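Local coordinates for protein TetR/AcrR family transcriptional regulator (Bradyrhizobium diazoefficiens, PDB 6G8G) that probably represses transcription by binding DNA as a TetR-family dimer and responds to flavonoids such as genistein, which it binds in its C-terminal domain, at residues 93-102 / 196-207; 23-31 / 62-72. One frame throughout, in Å; residues are numbered along the deposited sequence.

Contact 1 of 2, residues 93-102 / 196-207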
loop_
_atom_site.group_PDB
_atom_site.type_symbol
_atom_site.label_atom_id
_atom_site.label_comp_id
_atom_site.label_asym_id
_atom_site.label_seq_id
_atom_site.Cartn_x
_atom_site.Cartn_y
_atom_site.Cartn_z
ATOM N N LEU A 93 -19.743 -20.116 -5.245
ATOM C CA LEU A 93 -19.243 -18.774 -5.449
ATOM C C LEU A 93 -18.474 -18.238 -4.253
ATOM O O LEU A 93 -17.337 -17.777 -4.407
ATOM C CB LEU A 93 -20.417 -17.844 -5.735
ATOM C CG LEU A 93 -20.058 -16.397 -6.001
ATOM C CD1 LEU A 93 -19.098 -16.284 -7.172
ATOM C CD2 LEU A 93 -21.347 -15.665 -6.279
ATOM N N SER A 94 -19.115 -18.222 -3.084
ATOM C CA SER A 94 -18.470 -17.743 -1.867
ATOM C C SER A 94 -17.173 -18.497 -1.534
ATOM O O SER A 94 -16.164 -17.885 -1.244
ATOM C CB SER A 94 -19.435 -17.832 -0.687
ATOM O OG SER A 94 -20.261 -16.690 -0.626
ATOM N N GLU A 95 -17.208 -19.821 -1.567
ATOM C CA GLU A 95 -16.045 -20.601 -1.151
ATOM C C GLU A 95 -14.900 -20.398 -2.092
ATOM O O GLU A 95 -13.747 -20.450 -1.699
ATOM C CB GLU A 95 -16.378 -22.072 -1.030
ATOM C CG GLU A 95 -17.328 -22.355 0.105
ATOM C CD GLU A 95 -18.794 -22.533 -0.342
ATOM O OE1 GLU A 95 -19.269 -21.820 -1.260
ATOM O OE2 GLU A 95 -19.469 -23.428 0.215
ATOM N N ALA A 96 -15.213 -20.166 -3.350
ATOM C CA ALA A 96 -14.173 -19.969 -4.333
ATOM C C ALA A 96 -13.455 -18.634 -4.101
ATOM O O ALA A 96 -12.213 -18.566 -4.112
ATOM C CB ALA A 96 -14.766 -20.019 -5.712
ATOM N N LEU A 97 -14.238 -17.587 -3.881
ATOM C CA LEU A 97 -13.675 -16.297 -3.598
ATOM C C LEU A 97 -12.954 -16.325 -2.271
ATOM O O LEU A 97 -11.892 -15.717 -2.111
ATOM C CB LEU A 97 -14.772 -15.232 -3.579
ATOM C CG LEU A 97 -15.383 -14.958 -4.950
ATOM C CD1 LEU A 97 -16.636 -14.121 -4.839
ATOM C CD2 LEU A 97 -14.400 -14.275 -5.882
ATOM N N ARG A 98 -13.551 -17.000 -1.312
ATOM C CA ARG A 98 -13.027 -17.005 0.018
ATOM C C ARG A 98 -11.675 -17.644 -0.063
ATOM O O ARG A 98 -10.710 -17.167 0.531
ATOM C CB ARG A 98 -13.991 -17.726 0.966
ATOM C CG ARG A 98 -13.499 -17.807 2.386
ATOM C CD ARG A 98 -14.469 -18.422 3.402
ATOM N NE ARG A 98 -15.738 -17.713 3.455
ATOM C CZ ARG A 98 -16.893 -18.171 2.995
ATOM N NH1 ARG A 98 -16.980 -19.386 2.434
ATOM N NH2 ARG A 98 -17.967 -17.403 3.112
ATOM N N ASP A 99 -11.557 -18.691 -0.865
ATOM C CA ASP A 99 -10.281 -19.406 -0.966
ATOM C C ASP A 99 -9.211 -18.542 -1.689
ATOM O O ASP A 99 -8.055 -18.476 -1.288
ATOM C CB ASP A 99 -10.502 -20.755 -1.654
ATOM C CG ASP A 99 -9.212 -21.573 -1.789
ATOM O OD1 ASP A 99 -8.399 -21.588 -0.828
ATOM O OD2 ASP A 99 -8.992 -22.182 -2.865
ATOM N N PHE A 100 -9.627 -17.846 -2.727
ATOM C CA PHE A 100 -8.713 -17.001 -3.454
ATOM C C PHE A 100 -8.220 -15.884 -2.546
ATOM O O PHE A 100 -7.029 -15.592 -2.473
ATOM C CB PHE A 100 -9.425 -16.434 -4.683
ATOM C CG PHE A 100 -8.516 -15.696 -5.621
ATOM C CD1 PHE A 100 -7.858 -16.369 -6.637
ATOM C CD2 PHE A 100 -8.304 -14.343 -5.485
ATOM C CE1 PHE A 100 -7.011 -15.709 -7.504
ATOM C CE2 PHE A 100 -7.465 -13.674 -6.360
ATOM C CZ PHE A 100 -6.808 -14.356 -7.367
ATOM N N ALA A 101 -9.156 -15.264 -1.841
ATOM C CA ALA A 101 -8.800 -14.236 -0.895
ATOM C C ALA A 101 -7.797 -14.754 0.111
ATOM O O ALA A 101 -6.802 -14.107 0.379
ATOM C CB ALA A 101 -10.035 -13.735 -0.182
ATOM N N ARG A 102 -8.053 -15.921 0.673
ATOM C CA ARG A 102 -7.156 -16.438 1.698
ATOM C C ARG A 102 -5.748 -16.562 1.163
ATOM O O ARG A 102 -4.818 -16.195 1.828
ATOM C CB ARG A 102 -7.657 -17.773 2.237
ATOM C CG ARG A 102 -6.990 -18.204 3.537
ATOM C CD ARG A 102 -7.547 -19.527 4.087
ATOM N NE ARG A 102 -8.981 -19.491 4.464
ATOM C CZ ARG A 102 -9.998 -19.934 3.716
ATOM N NH1 ARG A 102 -9.807 -20.467 2.511
ATOM N NH2 ARG A 102 -11.233 -19.842 4.175
ATOM N N GLU A 196 -9.781 -14.838 8.667
ATOM C CA GLU A 196 -11.110 -15.223 8.173
ATOM C C GLU A 196 -12.065 -14.054 8.307
ATOM O O GLU A 196 -12.895 -13.849 7.446
ATOM C CB GLU A 196 -11.700 -16.417 8.917
ATOM C CG GLU A 196 -11.064 -17.776 8.625
ATOM C CD GLU A 196 -10.843 -18.047 7.129
ATOM O OE1 GLU A 196 -11.823 -18.163 6.331
ATOM O OE2 GLU A 196 -9.652 -18.154 6.757
ATOM N N GLN A 197 -11.934 -13.278 9.387
ATOM C CA GLN A 197 -12.815 -12.150 9.620
ATOM C C GLN A 197 -12.593 -11.045 8.601
ATOM O O GLN A 197 -13.554 -10.428 8.139
ATOM C CB GLN A 197 -12.652 -11.607 11.024
ATOM C CG GLN A 197 -13.337 -12.444 12.073
ATOM C CD GLN A 197 -12.898 -12.120 13.500
ATOM O OE1 GLN A 197 -12.416 -11.027 13.803
ATOM N NE2 GLN A 197 -13.076 -13.085 14.385
ATOM N N GLU A 198 -11.339 -10.801 8.271
ATOM C CA GLU A 198 -10.964 -9.811 7.244
ATOM C C GLU A 198 -11.568 -10.153 5.904
ATOM O O GLU A 198 -12.134 -9.294 5.201
ATOM C CB GLU A 198 -9.450 -9.718 7.090
ATOM C CG GLU A 198 -8.739 -9.161 8.328
ATOM C CD GLU A 198 -9.202 -7.764 8.736
ATOM O OE1 GLU A 198 -9.357 -6.932 7.847
ATOM O OE2 GLU A 198 -9.399 -7.495 9.944
ATOM N N ILE A 199 -11.500 -11.429 5.582
ATOM C CA ILE A 199 -12.017 -11.920 4.322
ATOM C C ILE A 199 -13.517 -11.885 4.299
ATOM O O ILE A 199 -14.089 -11.491 3.309
ATOM C CB ILE A 199 -11.594 -13.371 4.101
ATOM C CG1 ILE A 199 -10.103 -13.429 3.841
ATOM C CG2 ILE A 199 -12.338 -13.970 2.926
ATOM C CD1 ILE A 199 -9.566 -14.837 3.859
ATOM N N GLU A 200 -14.141 -12.317 5.383
ATOM C CA GLU A 200 -15.574 -12.428 5.418
ATOM C C GLU A 200 -16.179 -11.035 5.267
ATOM O O GLU A 200 -17.182 -10.861 4.572
ATOM C CB GLU A 200 -16.046 -13.132 6.691
ATOM C CG GLU A 200 -17.540 -13.413 6.717
ATOM C CD GLU A 200 -18.038 -14.105 5.444
ATOM O OE1 GLU A 200 -17.410 -15.131 5.044
ATOM O OE2 GLU A 200 -19.045 -13.610 4.858
ATOM N N ALA A 201 -15.560 -10.036 5.896
ATOM C CA ALA A 201 -16.046 -8.665 5.812
ATOM C C ALA A 201 -15.994 -8.121 4.379
ATOM O O ALA A 201 -16.957 -7.513 3.911
ATOM C CB ALA A 201 -15.247 -7.771 6.744
ATOM N N GLY A 202 -14.865 -8.358 3.708
ATOM C CA GLY A 202 -14.653 -7.907 2.331
ATOM C C GLY A 202 -15.559 -8.583 1.318
ATOM O O GLY A 202 -16.130 -7.948 0.429
ATOM N N LEU A 203 -15.740 -9.876 1.511
ATOM C CA LEU A 203 -16.580 -10.666 0.655
ATOM C C LEU A 203 -18.031 -10.317 0.835
ATOM O O LEU A 203 -18.765 -10.218 -0.123
ATOM C CB LEU A 203 -16.385 -12.121 1.020
ATOM C CG LEU A 203 -17.294 -13.110 0.342
ATOM C CD1 LEU A 203 -17.126 -12.997 -1.161
ATOM C CD2 LEU A 203 -16.968 -14.516 0.815
ATOM N N LYS A 204 -18.461 -10.175 2.085
ATOM C CA LYS A 204 -19.853 -9.876 2.379
ATOM C C LYS A 204 -20.218 -8.627 1.610
ATOM O O LYS A 204 -21.276 -8.537 0.994
ATOM C CB LYS A 204 -20.045 -9.650 3.876
ATOM C CG LYS A 204 -21.384 -10.110 4.408
ATOM C CD LYS A 204 -21.466 -10.119 5.931
ATOM C CE LYS A 204 -21.178 -11.561 6.369
ATOM N NZ LYS A 204 -21.285 -11.829 7.822
ATOM N N PHE A 205 -19.317 -7.665 1.631
ATOM C CA PHE A 205 -19.559 -6.371 1.024
ATOM C C PHE A 205 -19.556 -6.463 -0.489
ATOM O O PHE A 205 -20.406 -5.905 -1.172
ATOM C CB PHE A 205 -18.473 -5.407 1.484
ATOM C CG PHE A 205 -18.752 -3.966 1.156
ATOM C CD1 PHE A 205 -18.454 -3.450 -0.079
ATOM C CD2 PHE A 205 -19.302 -3.121 2.110
ATOM C CE1 PHE A 205 -18.714 -2.124 -0.368
ATOM C CE2 PHE A 205 -19.552 -1.786 1.833
ATOM C CZ PHE A 205 -19.255 -1.286 0.593
ATOM N N PHE A 206 -18.552 -7.145 -1.015
ATOM C CA PHE A 206 -18.460 -7.364 -2.436
ATOM C C PHE A 206 -19.729 -7.989 -2.983
ATOM O O PHE A 206 -20.211 -7.600 -4.057
ATOM C CB PHE A 206 -17.318 -8.290 -2.727
ATOM C CG PHE A 206 -17.117 -8.524 -4.173
ATOM C CD1 PHE A 206 -16.590 -7.541 -4.961
ATOM C CD2 PHE A 206 -17.487 -9.704 -4.742
ATOM C CE1 PHE A 206 -16.412 -7.731 -6.296
ATOM C CE2 PHE A 206 -17.319 -9.901 -6.091
ATOM C CZ PHE A 206 -16.776 -8.910 -6.868
ATOM N N LEU A 207 -20.274 -8.950 -2.250
ATOM C CA LEU A 207 -21.487 -9.616 -2.678
ATOM C C LEU A 207 -22.730 -8.709 -2.513
ATOM O O LEU A 207 -23.604 -8.730 -3.362
ATOM C CB LEU A 207 -21.668 -10.950 -1.938
ATOM C CG LEU A 207 -20.616 -12.032 -2.168
ATOM C CD1 LEU A 207 -20.832 -13.248 -1.287
ATOM C CD2 LEU A 207 -20.597 -12.467 -3.626
#
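Arg-102 and Glu-196 meet side-on: NE of Arg-102 donates to OE2 of Glu-196 at 2.7 Å and nearly straight, while NH2 of Arg-102 reaches OE1 of Glu-196 at 2.8 Å. Guanidinium and carboxylate planes are only 16° apart, and each oxygen is met on its syn side, somewhat out of the carboxylate plane. A bend at chi3 of Arg-102 (-63°) turns the NE/NH2 edge to the glutamate; Asp-99 OD1 lies in plane at another edge, a long salt-bridge partner. Were Arg-102 an alanine, the carboxylate of Glu-196 would probably lose its two-nitrogen partner and be freer to turn. One turn back, Arg-98 fits as a knob among Glu-196, Ile-199, Glu-200 and Leu-203. Its NH2 donates to the syn lone pair of Glu-200 OE1 at 3.0 Å, its NE only weakly to the same oxygen. Beneath the charges Ile-199 wedges in, CG2 3.9 Å from Ala-101 CB and CD1 3.6 Å from Arg-102 CA. Leu-203 CD1 meets Leu-97 CD1 at 3.9 Å. The two segments run at 131° to each other. Leu-97 and Ala-101 also pack on Phe-171 of helix 164-176, which Phe-206 meets edge-to-face. Helix 192-210 reaches the second subunit here, Phe-206 touching its Phe-205 and Ala-201 its Glu-166, consistent with the C-terminal helices that form the dimer interface in TetR-family regulators.

Contact 2 of 2, residues 23-31 / 62-72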
loop_
_atom_site.group_PDB
_atom_site.type_symbol
_atom_site.label_atom_id
_atom_site.label_comp_id
_atom_site.label_asym_id
_atom_site.label_seq_id
_atom_site.Cartn_x
_atom_site.Cartn_y
_atom_site.Cartn_z
HETATM N N MSE A 23 23.472 -20.198 -15.062
HETATM C CA MSE A 23 22.524 -19.117 -15.097
HETATM C C MSE A 23 21.870 -18.995 -13.734
HETATM O O MSE A 23 21.799 -17.915 -13.201
HETATM C CB MSE A 23 21.526 -19.405 -16.195
HETATM C CG MSE A 23 20.769 -18.151 -16.572
HETATM SE SE MSE A 23 19.635 -18.608 -18.131
HETATM C CE MSE A 23 18.254 -19.737 -17.269
ATOM N N ASP A 24 21.467 -20.101 -13.116
ATOM C CA ASP A 24 20.820 -20.026 -11.810
ATOM C C ASP A 24 21.772 -19.584 -10.704
ATOM O O ASP A 24 21.379 -18.843 -9.804
ATOM C CB ASP A 24 20.129 -21.344 -11.430
ATOM C CG ASP A 24 19.141 -21.833 -12.505
ATOM O OD1 ASP A 24 18.429 -21.011 -13.140
ATOM O OD2 ASP A 24 19.075 -23.062 -12.707
ATOM N N ILE A 25 23.017 -20.020 -10.746
ATOM C CA ILE A 25 23.978 -19.577 -9.737
ATOM C C ILE A 25 24.138 -18.071 -9.807
ATOM O O ILE A 25 24.209 -17.383 -8.778
ATOM C CB ILE A 25 25.347 -20.252 -9.920
ATOM C CG1 ILE A 25 25.221 -21.749 -9.600
ATOM C CG2 ILE A 25 26.405 -19.593 -9.031
ATOM C CD1 ILE A 25 26.376 -22.614 -10.084
ATOM N N VAL A 26 24.213 -17.567 -11.033
ATOM C CA VAL A 26 24.326 -16.124 -11.273
ATOM C C VAL A 26 23.100 -15.396 -10.737
ATOM O O VAL A 26 23.225 -14.408 -10.029
ATOM C CB VAL A 26 24.482 -15.816 -12.777
ATOM C CG1 VAL A 26 24.166 -14.360 -13.062
ATOM C CG2 VAL A 26 25.885 -16.165 -13.248
ATOM N N ILE A 27 21.925 -15.910 -11.064
ATOM C CA ILE A 27 20.684 -15.370 -10.549
ATOM C C ILE A 27 20.727 -15.250 -9.027
ATOM O O ILE A 27 20.474 -14.175 -8.490
ATOM C CB ILE A 27 19.494 -16.248 -10.960
ATOM C CG1 ILE A 27 19.225 -16.108 -12.457
ATOM C CG2 ILE A 27 18.251 -15.920 -10.152
ATOM C CD1 ILE A 27 18.554 -14.819 -12.839
ATOM N N ARG A 28 21.046 -16.336 -8.327
ATOM C CA ARG A 28 21.027 -16.293 -6.863
ATOM C C ARG A 28 22.078 -15.329 -6.334
ATOM O O ARG A 28 21.871 -14.654 -5.337
ATOM C CB ARG A 28 21.234 -17.679 -6.242
ATOM C CG ARG A 28 20.055 -18.607 -6.405
ATOM C CD ARG A 28 20.334 -19.910 -5.633
ATOM N NE ARG A 28 21.359 -20.783 -6.231
ATOM C CZ ARG A 28 21.165 -21.569 -7.296
ATOM N NH1 ARG A 28 22.157 -22.332 -7.748
ATOM N NH2 ARG A 28 19.998 -21.579 -7.943
ATOM N N ALA A 29 23.206 -15.235 -7.009
ATOM C CA ALA A 29 24.250 -14.325 -6.555
ATOM C C ALA A 29 23.832 -12.855 -6.713
ATOM O O ALA A 29 24.181 -11.998 -5.889
ATOM C CB ALA A 29 25.535 -14.589 -7.310
ATOM N N ALA A 30 23.104 -12.579 -7.785
ATOM C CA ALA A 30 22.675 -11.235 -8.077
ATOM C C ALA A 30 21.599 -10.848 -7.121
ATOM O O ALA A 30 21.554 -9.723 -6.652
ATOM C CB ALA A 30 22.168 -11.141 -9.499
ATOM N N TRP A 31 20.719 -11.781 -6.829
ATOM C CA TRP A 31 19.653 -11.510 -5.869
ATOM C C TRP A 31 20.288 -11.080 -4.543
ATOM O O TRP A 31 19.952 -10.037 -3.992
ATOM C CB TRP A 31 18.785 -12.767 -5.736
ATOM C CG TRP A 31 17.693 -12.728 -4.797
ATOM C CD1 TRP A 31 17.453 -13.583 -3.738
ATOM C CD2 TRP A 31 16.631 -11.817 -4.830
ATOM N NE1 TRP A 31 16.290 -13.234 -3.106
ATOM C CE2 TRP A 31 15.764 -12.148 -3.753
ATOM C CE3 TRP A 31 16.320 -10.729 -5.659
ATOM C CZ2 TRP A 31 14.613 -11.433 -3.491
ATOM C CZ3 TRP A 31 15.186 -10.020 -5.399
ATOM C CH2 TRP A 31 14.335 -10.372 -4.319
ATOM N N PHE A 62 23.425 -12.702 -20.076
ATOM C CA PHE A 62 22.615 -11.540 -19.807
ATOM C C PHE A 62 23.229 -10.315 -20.448
ATOM O O PHE A 62 24.344 -9.962 -20.129
ATOM C CB PHE A 62 22.477 -11.322 -18.308
ATOM C CG PHE A 62 21.793 -12.451 -17.609
ATOM C CD1 PHE A 62 20.410 -12.591 -17.670
ATOM C CD2 PHE A 62 22.519 -13.370 -16.896
ATOM C CE1 PHE A 62 19.759 -13.621 -17.022
ATOM C CE2 PHE A 62 21.883 -14.409 -16.250
ATOM C CZ PHE A 62 20.510 -14.539 -16.309
ATOM N N PRO A 63 22.487 -9.661 -21.335
ATOM C CA PRO A 63 23.011 -8.479 -21.987
ATOM C C PRO A 63 23.322 -7.345 -21.028
ATOM O O PRO A 63 24.202 -6.559 -21.295
ATOM C CB PRO A 63 21.898 -8.048 -22.917
ATOM C CG PRO A 63 21.010 -9.240 -23.061
ATOM C CD PRO A 63 21.152 -10.041 -21.811
ATOM N N SER A 64 22.612 -7.243 -19.926
ATOM C CA SER A 64 22.837 -6.139 -19.011
ATOM C C SER A 64 22.329 -6.460 -17.628
ATOM O O SER A 64 21.536 -7.375 -17.431
ATOM C CB SER A 64 22.077 -4.910 -19.495
ATOM O OG SER A 64 20.672 -5.134 -19.483
ATOM N N LYS A 65 22.703 -5.607 -16.700
ATOM C CA LYS A 65 22.208 -5.678 -15.347
ATOM C C LYS A 65 20.665 -5.591 -15.294
ATOM O O LYS A 65 20.008 -6.363 -14.604
ATOM C CB LYS A 65 22.821 -4.534 -14.539
ATOM C CG LYS A 65 22.780 -4.748 -13.042
ATOM C CD LYS A 65 23.617 -3.725 -12.301
ATOM C CE LYS A 65 22.952 -2.365 -12.303
ATOM N NZ LYS A 65 23.786 -1.362 -11.605
ATOM N N GLU A 66 20.098 -4.654 -16.051
ATOM C CA GLU A 66 18.642 -4.515 -16.172
ATOM C C GLU A 66 18.032 -5.839 -16.625
ATOM O O GLU A 66 17.041 -6.299 -16.086
ATOM C CB GLU A 66 18.287 -3.402 -17.156
ATOM C CG GLU A 66 18.612 -1.964 -16.714
ATOM C CD GLU A 66 20.104 -1.567 -16.788
ATOM O OE1 GLU A 66 20.950 -2.332 -17.341
ATOM O OE2 GLU A 66 20.427 -0.442 -16.315
ATOM N N ALA A 67 18.637 -6.474 -17.619
ATOM C CA ALA A 67 18.094 -7.747 -18.088
ATOM C C ALA A 67 18.151 -8.822 -16.995
ATOM O O ALA A 67 17.246 -9.612 -16.833
ATOM C CB ALA A 67 18.806 -8.181 -19.360
ATOM N N LEU A 68 19.191 -8.800 -16.204
ATOM C CA LEU A 68 19.329 -9.761 -15.124
ATOM C C LEU A 68 18.216 -9.596 -14.098
ATOM O O LEU A 68 17.601 -10.563 -13.674
ATOM C CB LEU A 68 20.633 -9.496 -14.437
ATOM C CG LEU A 68 21.408 -10.369 -13.509
ATOM C CD1 LEU A 68 21.602 -11.769 -13.948
ATOM C CD2 LEU A 68 22.800 -9.748 -13.436
ATOM N N PHE A 69 17.925 -8.356 -13.746
ATOM C CA PHE A 69 16.884 -8.084 -12.768
ATOM C C PHE A 69 15.480 -8.401 -13.296
ATOM O O PHE A 69 14.602 -8.883 -12.562
ATOM C CB PHE A 69 16.948 -6.633 -12.329
ATOM C CG PHE A 69 16.172 -6.342 -11.075
ATOM C CD1 PHE A 69 16.043 -7.288 -10.088
ATOM C CD2 PHE A 69 15.606 -5.112 -10.871
ATOM C CE1 PHE A 69 15.323 -7.029 -8.949
ATOM C CE2 PHE A 69 14.883 -4.844 -9.742
ATOM C CZ PHE A 69 14.744 -5.806 -8.776
ATOM N N ALA A 70 15.283 -8.157 -14.584
ATOM C CA ALA A 70 14.060 -8.552 -15.228
ATOM C C ALA A 70 13.828 -10.055 -15.128
ATOM O O ALA A 70 12.700 -10.492 -14.846
ATOM C CB ALA A 70 14.059 -8.107 -16.669
ATOM N N SER A 71 14.860 -10.868 -15.316
ATOM C CA SER A 71 14.696 -12.330 -15.117
ATOM C C SER A 71 14.309 -12.677 -13.691
ATOM O O SER A 71 13.523 -13.585 -13.456
ATOM C CB SER A 71 15.978 -13.071 -15.442
ATOM O OG SER A 71 16.163 -13.202 -16.829
ATOM N N LEU A 72 14.896 -11.972 -12.736
ATOM C CA LEU A 72 14.593 -12.235 -11.340
ATOM C C LEU A 72 13.155 -11.918 -11.057
ATOM O O LEU A 72 12.446 -12.709 -10.437
ATOM C CB LEU A 72 15.425 -11.372 -10.444
ATOM C CG LEU A 72 16.804 -12.001 -10.160
ATOM C CD1 LEU A 72 17.858 -11.010 -9.690
ATOM C CD2 LEU A 72 16.652 -13.118 -9.130
#
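Apolar helix packing inside the N-terminal DNA-binding domain joins the first helix, 23-37, to the start of helix 65-82 and to Phe-62 just ahead of it. The two helical segments cross almost perpendicularly, at 95°, with axes 10.3 Å apart. Leu-72 carries much of the contact: its CD2 lies against Ile-27 CG2 (3.4 Å), the two side chains passing in opposite directions, and also reaches Trp-31 CB at 4.0 Å. The other branch of Ile-27 turns to Phe-62, CD1 of Ile-27 lying 4.0 Å from Phe-62 CZ. Because CG of Met-23, a selenomethionine, stands anti to its backbone N (chi1 -163°), it comes 3.6 Å from Phe-62 CZ; the selenium makes an oblique Met-aromatic contact, though this residue is poorly ordered. Leu-68 CD1 sits over the centre of one face of the Phe-62 ring and touches Val-26 CG1 at 3.8 Å. Ser-64 N-caps helix 65-82, its OG accepting from Ala-67 N at 3.1 Å. Val-26 and Leu-68 also pack on helix 44-51, so the three helices share one apolar centre. Such a bundle, closed by the long helix that follows the helix-turn-helix (44-51 and 55-61), is characteristic of TetR-family DNA-binding domains.

In the fold
Contact 2 is complete before the chain reaches contact 1: contact 2 belongs to the DNA-binding domain, contact 1 to the AefR-like C-terminal domain. Their centres are 38 Å apart, to either side of the chain's middle, and their nearest atoms stay about 20 Å from each other. They share no helix, but helix 65-82 of contact 2 is followed directly by helix 93-109 of contact 1. That second helix continues to Phe-108, which lines the genistein pocket. This succession offers a plausible route by which flavonoid binding could influence the DNA-binding domain, consistent with the induction expected of a TetR-family repressor.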